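Long-range contacts in histidine--tRNA ligase (Thermus thermophilus, PDB 1ADJ), which joins L-histidine to tRNA(His) at the expense of ATP, releasing AMP and diphosphate, and works as a homodimer: residues T77-G82 with A107-R112; Q126-A131 with G304-V309. All blocks are in the same frame, centred on the assembly; numbering follows the deposited sequence.

The two contacts meet along the antiparallel strand pair 102-111 and 123-132 of the class II catalytic sheet, and both border the bound histidine; their centres lie about 12 Å apart. G108 O of contact 1 and Q126 N of contact 2, 3.0 Å apart, form a probable hydrogen bond, while M110 CG packs on Q126 CG at 3.6 Å. Contact 1 fixes the turn at 79-82, where E81 lies beside the backbone end of the bound histidine. Contact 2 supplies the floor under its imidazole, whose NE2 donates to E130 OE1. T83, next after segment 77-82, bonds the ligand and, weakly, E130, consistent with a link between the two sides of the pocket.

Contact 1 of 2, residues T77-G82 with A107-R112; sequences TLRPEG and AGPMFR. With HIS (histidine), chain F.
Two hydrogen bonds tie R79 to the strand holding P109 and F111. The backbone bond runs from F111 N to R79 O at 2.8 Å and is nearly straight (165°). The second comes from the side chain: R79 NH1 meets P109 O at 2.6 Å, with the acceptor at the edge of the guanidinium, close to its plane. Bends at chi2 and chi3 swing the arginine back along the strand to reach this carbonyl, while its NH2 bonds weakly to T41. A leucine in its place would probably leave P109 O without this donor and T41 OG1 without its weak partner. Weaker CA-H...O contacts flank these bonds, one of them from P80 CA to F111 O at 3.2 Å.

Packing contacts surround these bonds. L78 CB rests against F111 CD2 at 3.7 Å, the phenylalanine having its CG anti to the carbonyl carbon (chi1 -39°) and thus beside its own backbone N. I43 and F44 of the second subunit also pack here, on F111 and L78 respectively. M110 suits its place because its flexible chain folds at chi2 and brings CE within 3.7 Å of G82 N. R112 lays its CD 3.7 Å from P80 CB.

E81 turns its carboxylate from the strand to cap A84 N, leaving its CG beside the ligand. F111 and R112 belong to motif 2 of class II synthetases. The chemistry is that of polar bonds at R79 with apolar packing around them: the backbone carbonyls of R79 and P109 are satisfied locally, and the turn carrying E81, which lies beside the bound histidine, is held against the catalytic sheet.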
loop_
_atom_site.group_PDB
_atom_site.type_symbol
_atom_site.label_atom_id
_atom_site.label_comp_id
_atom_site.label_asym_id
_atom_site.label_seq_id
_atom_site.Cartn_x
_atom_site.Cartn_y
_atom_site.Cartn_z
ATOM N N THR A 77 -0.005 14.015 -12.197
ATOM C CA THR A 77 -0.084 12.762 -12.930
ATOM C C THR A 77 0.103 11.543 -12.046
ATOM O O THR A 77 0.956 11.523 -11.154
ATOM C CB THR A 77 0.949 12.726 -14.072
ATOM O OG1 THR A 77 0.672 13.788 -14.993
ATOM C CG2 THR A 77 0.888 11.412 -14.818
ATOM N N LEU A 78 -0.757 10.554 -12.266
ATOM C CA LEU A 78 -0.713 9.291 -11.547
ATOM C C LEU A 78 0.575 8.586 -11.960
ATOM O O LEU A 78 0.796 8.299 -13.146
ATOM C CB LEU A 78 -1.922 8.425 -11.920
ATOM C CG LEU A 78 -3.125 8.384 -10.974
ATOM C CD1 LEU A 78 -3.459 9.765 -10.458
ATOM C CD2 LEU A 78 -4.317 7.755 -11.682
ATOM N N ARG A 79 1.433 8.362 -10.974
ATOM C CA ARG A 79 2.726 7.700 -11.147
ATOM C C ARG A 79 2.655 6.436 -12.010
ATOM O O ARG A 79 1.966 5.464 -11.676
ATOM C CB ARG A 79 3.331 7.406 -9.760
ATOM C CG ARG A 79 4.179 6.165 -9.672
ATOM C CD ARG A 79 3.647 5.220 -8.605
ATOM N NE ARG A 79 4.004 5.652 -7.259
ATOM C CZ ARG A 79 3.715 4.980 -6.151
ATOM N NH1 ARG A 79 3.062 3.835 -6.216
ATOM N NH2 ARG A 79 4.084 5.459 -4.973
ATOM N N PRO A 80 3.321 6.465 -13.173
ATOM C CA PRO A 80 3.362 5.340 -14.116
ATOM C C PRO A 80 4.585 4.447 -13.910
ATOM O O PRO A 80 4.644 3.333 -14.427
ATOM C CB PRO A 80 3.439 6.047 -15.461
ATOM C CG PRO A 80 4.344 7.191 -15.149
ATOM C CD PRO A 80 3.861 7.687 -13.794
ATOM N N GLU A 81 5.541 4.940 -13.125
ATOM C CA GLU A 81 6.791 4.247 -12.853
ATOM C C GLU A 81 7.436 4.903 -11.630
ATOM O O GLU A 81 7.153 6.067 -11.332
ATOM C CB GLU A 81 7.667 4.330 -14.110
ATOM C CG GLU A 81 9.168 4.412 -13.913
ATOM C CD GLU A 81 9.671 5.833 -13.773
ATOM O OE1 GLU A 81 8.958 6.787 -14.152
ATOM O OE2 GLU A 81 10.796 5.997 -13.282
ATOM N N GLY A 82 8.329 4.184 -10.950
ATOM C CA GLY A 82 8.939 4.710 -9.736
ATOM C C GLY A 82 10.259 5.459 -9.712
ATOM O O GLY A 82 10.454 6.313 -8.844
ATOM N N ALA A 107 7.282 -0.772 -2.695
ATOM C CA ALA A 107 6.386 -1.663 -3.414
ATOM C C ALA A 107 5.070 -0.924 -3.406
ATOM O O ALA A 107 4.616 -0.485 -2.346
ATOM C CB ALA A 107 6.255 -2.993 -2.693
ATOM N N GLY A 108 4.484 -0.728 -4.581
ATOM C CA GLY A 108 3.225 -0.013 -4.647
ATOM C C GLY A 108 2.585 -0.049 -6.011
ATOM O O GLY A 108 3.127 -0.650 -6.940
ATOM N N PRO A 109 1.388 0.534 -6.148
ATOM C CA PRO A 109 0.661 0.571 -7.420
ATOM C C PRO A 109 1.239 1.570 -8.419
ATOM O O PRO A 109 1.730 2.631 -8.042
ATOM C CB PRO A 109 -0.749 0.959 -6.983
ATOM C CG PRO A 109 -0.495 1.845 -5.796
ATOM C CD PRO A 109 0.573 1.092 -5.053
ATOM N N MET A 110 1.186 1.211 -9.694
ATOM C CA MET A 110 1.678 2.059 -10.772
ATOM C C MET A 110 0.504 2.138 -11.731
ATOM O O MET A 110 -0.252 1.163 -11.867
ATOM C CB MET A 110 2.886 1.415 -11.451
ATOM C CG MET A 110 4.117 1.306 -10.573
ATOM S SD MET A 110 4.766 2.924 -10.097
ATOM C CE MET A 110 5.917 2.463 -8.797
ATOM N N PHE A 111 0.341 3.276 -12.396
ATOM C CA PHE A 111 -0.795 3.454 -13.295
ATOM C C PHE A 111 -0.412 3.833 -14.714
ATOM O O PHE A 111 0.370 4.761 -14.937
ATOM C CB PHE A 111 -1.751 4.513 -12.724
ATOM C CG PHE A 111 -1.913 4.426 -11.242
ATOM C CD1 PHE A 111 -2.860 3.572 -10.682
ATOM C CD2 PHE A 111 -1.050 5.125 -10.399
ATOM C CE1 PHE A 111 -2.938 3.409 -9.305
ATOM C CE2 PHE A 111 -1.120 4.970 -9.014
ATOM C CZ PHE A 111 -2.063 4.107 -8.466
ATOM N N ARG A 112 -1.024 3.149 -15.668
ATOM C CA ARG A 112 -0.774 3.406 -17.070
ATOM C C ARG A 112 -2.054 3.371 -17.892
ATOM O O ARG A 112 -2.734 2.353 -17.962
ATOM C CB ARG A 112 0.244 2.412 -17.627
ATOM C CG ARG A 112 1.556 3.082 -18.008
ATOM C CD ARG A 112 2.652 2.801 -17.007
ATOM N NE ARG A 112 3.342 1.563 -17.349
ATOM C CZ ARG A 112 4.660 1.409 -17.328
ATOM N NH1 ARG A 112 5.443 2.417 -16.971
ATOM N NH2 ARG A 112 5.195 0.255 -17.699
HETATM N N HIS F . 11.602 2.598 -13.736
HETATM C CA HIS F . 11.886 1.314 -14.371
HETATM C C HIS F . 10.619 0.628 -14.868
HETATM O O HIS F . 9.542 1.237 -14.718
HETATM C CB HIS F . 12.657 0.402 -13.407
HETATM C CG HIS F . 13.990 0.948 -13.010
HETATM N ND1 HIS F . 14.902 1.412 -13.932
HETATM C CD2 HIS F . 14.544 1.165 -11.794
HETATM C CE1 HIS F . 15.957 1.895 -13.304
HETATM N NE2 HIS F . 15.765 1.757 -12.007
HETATM O OXT HIS F . 10.711 -0.490 -15.427
#

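Contact 2 of 2, residues Q126-A131 with G304-V309. With HIS (histidine), chain F.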
loop_
_atom_site.group_PDB
_atom_site.type_symbol
_atom_site.label_atom_id
_atom_site.label_comp_id
_atom_site.label_asym_id
_atom_site.label_seq_id
_atom_site.Cartn_x
_atom_site.Cartn_y
_atom_site.Cartn_z
ATOM N N GLN A 126 4.383 -2.882 -8.512
ATOM C CA GLN A 126 5.760 -3.278 -8.701
ATOM C C GLN A 126 6.661 -2.978 -7.515
ATOM O O GLN A 126 6.353 -2.102 -6.693
ATOM C CB GLN A 126 6.337 -2.654 -9.984
ATOM C CG GLN A 126 6.638 -1.159 -9.941
ATOM C CD GLN A 126 7.171 -0.637 -11.277
ATOM O OE1 GLN A 126 6.853 -1.180 -12.340
ATOM N NE2 GLN A 126 7.984 0.417 -11.225
ATOM N N VAL A 127 7.708 -3.794 -7.385
ATOM C CA VAL A 127 8.718 -3.630 -6.347
ATOM C C VAL A 127 9.780 -2.835 -7.087
ATOM O O VAL A 127 10.152 -3.192 -8.205
ATOM C CB VAL A 127 9.291 -4.981 -5.882
ATOM C CG1 VAL A 127 10.502 -4.766 -4.991
ATOM C CG2 VAL A 127 8.225 -5.761 -5.131
ATOM N N ASN A 128 10.246 -1.756 -6.478
ATOM C CA ASN A 128 11.213 -0.876 -7.107
ATOM C C ASN A 128 12.445 -0.708 -6.230
ATOM O O ASN A 128 12.321 -0.417 -5.039
ATOM C CB ASN A 128 10.536 0.475 -7.342
ATOM C CG ASN A 128 11.355 1.410 -8.196
ATOM O OD1 ASN A 128 11.186 1.460 -9.421
ATOM N ND2 ASN A 128 12.186 2.223 -7.552
ATOM N N TYR A 129 13.622 -0.938 -6.814
ATOM C CA TYR A 129 14.896 -0.797 -6.114
ATOM C C TYR A 129 15.701 0.287 -6.810
ATOM O O TYR A 129 15.734 0.340 -8.043
ATOM C CB TYR A 129 15.686 -2.100 -6.133
ATOM C CG TYR A 129 17.117 -1.944 -5.668
ATOM C CD1 TYR A 129 17.412 -1.741 -4.320
ATOM C CD2 TYR A 129 18.177 -1.984 -6.576
ATOM C CE1 TYR A 129 18.723 -1.581 -3.884
ATOM C CE2 TYR A 129 19.494 -1.824 -6.151
ATOM C CZ TYR A 129 19.756 -1.623 -4.798
ATOM O OH TYR A 129 21.049 -1.470 -4.351
ATOM N N GLU A 130 16.457 1.052 -6.028
ATOM C CA GLU A 130 17.232 2.160 -6.555
ATOM C C GLU A 130 18.535 2.347 -5.764
ATOM O O GLU A 130 18.540 2.283 -4.536
ATOM C CB GLU A 130 16.358 3.418 -6.439
ATOM C CG GLU A 130 16.115 4.209 -7.713
ATOM C CD GLU A 130 15.555 3.391 -8.857
ATOM O OE1 GLU A 130 16.360 2.831 -9.622
ATOM O OE2 GLU A 130 14.321 3.340 -9.023
ATOM N N ALA A 131 19.643 2.534 -6.470
ATOM C CA ALA A 131 20.945 2.775 -5.838
ATOM C C ALA A 131 21.424 4.081 -6.452
ATOM O O ALA A 131 21.739 4.142 -7.648
ATOM C CB ALA A 131 21.912 1.654 -6.141
ATOM N N GLY A 304 19.020 0.725 -10.906
ATOM C CA GLY A 304 17.955 0.116 -10.147
ATOM C C GLY A 304 17.154 -0.803 -11.031
ATOM O O GLY A 304 17.505 -1.031 -12.189
ATOM N N PHE A 305 16.073 -1.331 -10.488
ATOM C CA PHE A 305 15.210 -2.209 -11.246
ATOM C C PHE A 305 13.825 -2.136 -10.640
ATOM O O PHE A 305 13.611 -1.457 -9.632
ATOM C CB PHE A 305 15.726 -3.645 -11.202
ATOM C CG PHE A 305 15.653 -4.276 -9.844
ATOM C CD1 PHE A 305 14.483 -4.890 -9.405
ATOM C CD2 PHE A 305 16.755 -4.268 -9.003
ATOM C CE1 PHE A 305 14.413 -5.489 -8.150
ATOM C CE2 PHE A 305 16.698 -4.867 -7.742
ATOM C CZ PHE A 305 15.524 -5.478 -7.314
ATOM N N ALA A 306 12.893 -2.841 -11.258
ATOM C CA ALA A 306 11.521 -2.898 -10.784
ATOM C C ALA A 306 10.939 -4.136 -11.413
ATOM O O ALA A 306 11.381 -4.551 -12.480
ATOM C CB ALA A 306 10.746 -1.677 -11.237
ATOM N N PHE A 307 10.028 -4.793 -10.716
ATOM C CA PHE A 307 9.405 -5.970 -11.291
ATOM C C PHE A 307 7.908 -5.983 -11.001
ATOM O O PHE A 307 7.460 -5.498 -9.953
ATOM C CB PHE A 307 10.100 -7.265 -10.838
ATOM C CG PHE A 307 9.928 -7.599 -9.386
ATOM C CD1 PHE A 307 8.736 -8.144 -8.918
ATOM C CD2 PHE A 307 10.986 -7.453 -8.500
ATOM C CE1 PHE A 307 8.601 -8.548 -7.596
ATOM C CE2 PHE A 307 10.867 -7.856 -7.166
ATOM C CZ PHE A 307 9.671 -8.407 -6.715
ATOM N N GLY A 308 7.134 -6.473 -11.961
ATOM C CA GLY A 308 5.700 -6.537 -11.790
ATOM C C GLY A 308 5.283 -7.678 -10.884
ATOM O O GLY A 308 5.529 -8.852 -11.182
ATOM N N VAL A 309 4.638 -7.336 -9.774
ATOM C CA VAL A 309 4.163 -8.337 -8.831
ATOM C C VAL A 309 3.192 -9.311 -9.513
ATOM O O VAL A 309 3.288 -10.531 -9.320
ATOM C CB VAL A 309 3.496 -7.673 -7.618
ATOM C CG1 VAL A 309 3.028 -8.722 -6.651
ATOM C CG2 VAL A 309 4.481 -6.749 -6.926
HETATM N N HIS F . 11.602 2.598 -13.736
HETATM C CA HIS F . 11.886 1.314 -14.371
HETATM C C HIS F . 10.619 0.628 -14.868
HETATM O O HIS F . 9.542 1.237 -14.718
HETATM C CB HIS F . 12.657 0.402 -13.407
HETATM C CG HIS F . 13.990 0.948 -13.010
HETATM N ND1 HIS F . 14.902 1.412 -13.932
HETATM C CD2 HIS F . 14.544 1.165 -11.794
HETATM C CE1 HIS F . 15.957 1.895 -13.304
HETATM N NE2 HIS F . 15.765 1.757 -12.007
HETATM O OXT HIS F . 10.711 -0.490 -15.427
#
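The rings of F305 and F307 each receive a CB from the opposite strand over one face: Y129 CB lies 3.7 Å from the F305 centroid, and V127 CB 3.8 Å from that of F307, both displaced toward the rim. Both phenylalanines place CG between the backbone N and carbonyl carbon (chi1 near 67° in both), which tips their rings toward the neighbouring strand. The Y129 and F305 rings meet obliquely, their planes 34° apart. The branched V127 lies over the F307 ring, with CG2 3.4 Å from F307 CZ.

Antiparallel hydrogen-bonded pairs V127-F307 and Y129-F305 join the strands, with Y129 N to F305 O the straightest bond (171°). The face carrying Q126, N128, E130 and A306 borders the bound histidine, with E130 as its charged group. E130 OE1 accepts from histidine NE2 at 2.7 Å, and N128 ND2 steadies the second oxygen, OE2, from above the carboxylate plane at 2.8 Å. G304 leaves room for this carboxylate, which a side chain there would meet, and small A306 sets its CB 3.6 Å from the ligand CB.

Helices 14-33 and 137-153 cover the aromatic face; helix 83-92 packs on N128 and E130. Strands 102-111 and 281-287 flank the pair, and strand 302-308 runs through the N-cap residue G308 into helix 309-318, the strand-helix unit of class II motif 3.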